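Local coordinates for protein beta-L-arabinobiosidase (PDB 5MQR) that is a multidomain glycoside hydrolase from a gut bacterium that takes part in breaking down complex plant pectin, probably by releasing L-arabinose-containing sugars, at residues 199-204 with 215-220. Sequence-based numbering, arbitrary orientation.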
loop_
_atom_site.group_PDB
_atom_site.type_symbol
_atom_site.label_atom_id
_atom_site.label_comp_id
_atom_site.label_asym_id
_atom_site.label_seq_id
_atom_site.Cartn_x
_atom_site.Cartn_y
_atom_site.Cartn_z
ATOM N N GLY A 199 25.914 31.272 21.095
ATOM C CA GLY A 199 26.764 32.428 20.853
ATOM C C GLY A 199 26.046 33.719 21.190
ATOM O O GLY A 199 24.877 33.697 21.610
ATOM N N PRO A 200 26.738 34.865 21.016
ATOM C CA PRO A 200 26.053 36.104 21.374
ATOM C C PRO A 200 24.943 36.463 20.389
ATOM O O PRO A 200 24.916 35.962 19.261
ATOM C CB PRO A 200 27.172 37.162 21.405
ATOM C CG PRO A 200 28.469 36.399 21.372
ATOM C CD PRO A 200 28.168 35.084 20.714
ATOM N N ILE A 201 24.000 37.269 20.870
ATOM C CA ILE A 201 22.916 37.767 20.054
ATOM C C ILE A 201 23.395 38.960 19.234
ATOM O O ILE A 201 24.027 39.865 19.767
ATOM C CB ILE A 201 21.696 38.199 20.897
ATOM C CG1 ILE A 201 21.155 37.001 21.689
ATOM C CG2 ILE A 201 20.595 38.759 19.981
ATOM C CD1 ILE A 201 20.179 37.377 22.773
ATOM N N TYR A 202 23.089 38.940 17.941
ATOM C CA TYR A 202 23.301 40.091 17.090
ATOM C C TYR A 202 22.042 40.419 16.281
ATOM O O TYR A 202 21.189 39.562 16.048
ATOM C CB TYR A 202 24.449 39.853 16.113
ATOM C CG TYR A 202 25.777 39.503 16.735
ATOM C CD1 TYR A 202 26.105 38.173 17.035
ATOM C CD2 TYR A 202 26.735 40.480 16.976
ATOM C CE1 TYR A 202 27.335 37.842 17.596
ATOM C CE2 TYR A 202 27.959 40.155 17.529
ATOM C CZ TYR A 202 28.252 38.838 17.835
ATOM O OH TYR A 202 29.467 38.529 18.375
ATOM N N PHE A 203 21.962 41.671 15.850
ATOM C CA PHE A 203 21.003 42.078 14.856
ATOM C C PHE A 203 21.515 41.751 13.457
ATOM O O PHE A 203 22.663 42.037 13.106
ATOM C CB PHE A 203 20.726 43.571 14.939
ATOM C CG PHE A 203 19.686 43.929 15.939
ATOM C CD1 PHE A 203 18.349 43.957 15.578
ATOM C CD2 PHE A 203 20.041 44.233 17.240
ATOM C CE1 PHE A 203 17.379 44.289 16.483
ATOM C CE2 PHE A 203 19.076 44.568 18.166
ATOM C CZ PHE A 203 17.740 44.598 17.787
ATOM N N ILE A 204 20.631 41.163 12.669
ATOM C CA ILE A 204 20.868 40.912 11.261
ATOM C C ILE A 204 20.082 41.905 10.357
ATOM O O ILE A 204 20.470 42.134 9.204
ATOM C CB ILE A 204 20.553 39.436 10.924
ATOM C CG1 ILE A 204 21.106 39.055 9.545
ATOM C CG2 ILE A 204 19.060 39.153 10.974
ATOM C CD1 ILE A 204 21.087 37.562 9.236
ATOM N N THR A 215 20.147 50.417 19.415
ATOM C CA THR A 215 19.742 49.049 19.706
ATOM C C THR A 215 20.698 48.414 20.715
ATOM O O THR A 215 21.829 48.876 20.899
ATOM C CB THR A 215 19.675 48.199 18.430
ATOM O OG1 THR A 215 20.888 48.339 17.680
ATOM C CG2 THR A 215 18.503 48.626 17.569
ATOM N N ASP A 216 20.225 47.346 21.358
ATOM C CA ASP A 216 20.864 46.778 22.550
ATOM C C ASP A 216 21.670 45.503 22.311
ATOM O O ASP A 216 22.115 44.879 23.260
ATOM C CB ASP A 216 19.792 46.522 23.615
ATOM C CG ASP A 216 19.087 47.796 24.052
ATOM O OD1 ASP A 216 19.742 48.853 24.099
ATOM O OD2 ASP A 216 17.880 47.744 24.362
ATOM N N TYR A 217 21.840 45.107 21.052
ATOM C CA TYR A 217 22.761 44.035 20.682
ATOM C C TYR A 217 23.549 44.519 19.470
ATOM O O TYR A 217 23.021 45.266 18.666
ATOM C CB TYR A 217 22.010 42.753 20.308
ATOM C CG TYR A 217 21.217 42.134 21.430
ATOM C CD1 TYR A 217 21.844 41.697 22.604
ATOM C CD2 TYR A 217 19.840 41.985 21.329
ATOM C CE1 TYR A 217 21.104 41.135 23.652
ATOM C CE2 TYR A 217 19.093 41.413 22.353
ATOM C CZ TYR A 217 19.716 40.991 23.518
ATOM O OH TYR A 217 18.951 40.421 24.530
ATOM N N PRO A 218 24.814 44.093 19.328
ATOM C CA PRO A 218 25.560 44.607 18.174
ATOM C C PRO A 218 25.113 44.028 16.838
ATOM O O PRO A 218 24.401 43.011 16.770
ATOM C CB PRO A 218 27.029 44.267 18.496
ATOM C CG PRO A 218 26.982 43.213 19.559
ATOM C CD PRO A 218 25.665 43.335 20.270
ATOM N N TYR A 219 25.499 44.720 15.778
ATOM C CA TYR A 219 25.253 44.265 14.418
ATOM C C TYR A 219 26.116 43.036 14.119
ATOM O O TYR A 219 27.251 42.934 14.582
ATOM C CB TYR A 219 25.565 45.401 13.460
ATOM C CG TYR A 219 25.210 45.166 12.018
ATOM C CD1 TYR A 219 23.920 44.838 11.641
ATOM C CD2 TYR A 219 26.165 45.339 11.029
ATOM C CE1 TYR A 219 23.598 44.652 10.314
ATOM C CE2 TYR A 219 25.858 45.165 9.703
ATOM C CZ TYR A 219 24.583 44.824 9.345
ATOM O OH TYR A 219 24.314 44.641 8.014
ATOM N N PHE A 220 25.571 42.105 13.354
ATOM C CA PHE A 220 26.219 40.808 13.169
ATOM C C PHE A 220 27.636 40.901 12.587
ATOM O O PHE A 220 28.464 40.061 12.879
ATOM C CB PHE A 220 25.345 39.848 12.345
ATOM C CG PHE A 220 25.393 40.080 10.852
ATOM C CD1 PHE A 220 24.542 40.996 10.244
ATOM C CD2 PHE A 220 26.270 39.348 10.048
ATOM C CE1 PHE A 220 24.577 41.202 8.872
ATOM C CE2 PHE A 220 26.303 39.534 8.667
ATOM C CZ PHE A 220 25.462 40.470 8.078
#
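I201 lays its CG2 methyl over one face of the Y217 ring, 3.8 Å from the ring centroid to CG2 in a CH-pi contact. With CG2 anti to the backbone N and CG1 beside it (chi1 -61°), the branched side chain spreads along the tyrosine, and CD1 follows the ring to its far end, 3.7 Å from Y217 OH. A beta-branched aliphatic suits this site, since it matches a flat ring with two separate methyls. An alanine in place of Y217 would probably leave both methyls of I201 without their aromatic cover on this side. The F203 side chain runs across that of Y217 at about a right angle: its CD2 sits 3.9 Å from Y217 CB, and its ring edge is turned to the Y217 carbonyl oxygen, whose partial charge suits the ring's C-H rim. Beyond, T215 brings CG2 over one face of F203, while its OG1 is hydrogen-bonded to N211 O.

Strand 202-206 is the outermost of a four-stranded antiparallel sheet, consistent with one blade of the N-terminal beta-propeller, and the loop leading to helix 226-236 folds back along it. A single bridge fastens them: F203 N donates to P218 O (2.9 Å), and F220 N to F203 O (2.9 Å), so F203 grips the residues on either side of Y219 with both its backbone polar groups.

P218, lacking an N-H, serves here through its carbonyl and its ring, whose CG lies 3.8 Å from Y202 CD2. F220 holds CG between its backbone N and carbonyl carbon (chi1 80°), which turns the ring edge in plane toward F203 O and sets CD1 4.0 Å from I204 CG1. Apolar side chains suit both places, since I204 and F220 are buried against helix 226-236, where both touch C232 and F220 also meets L236.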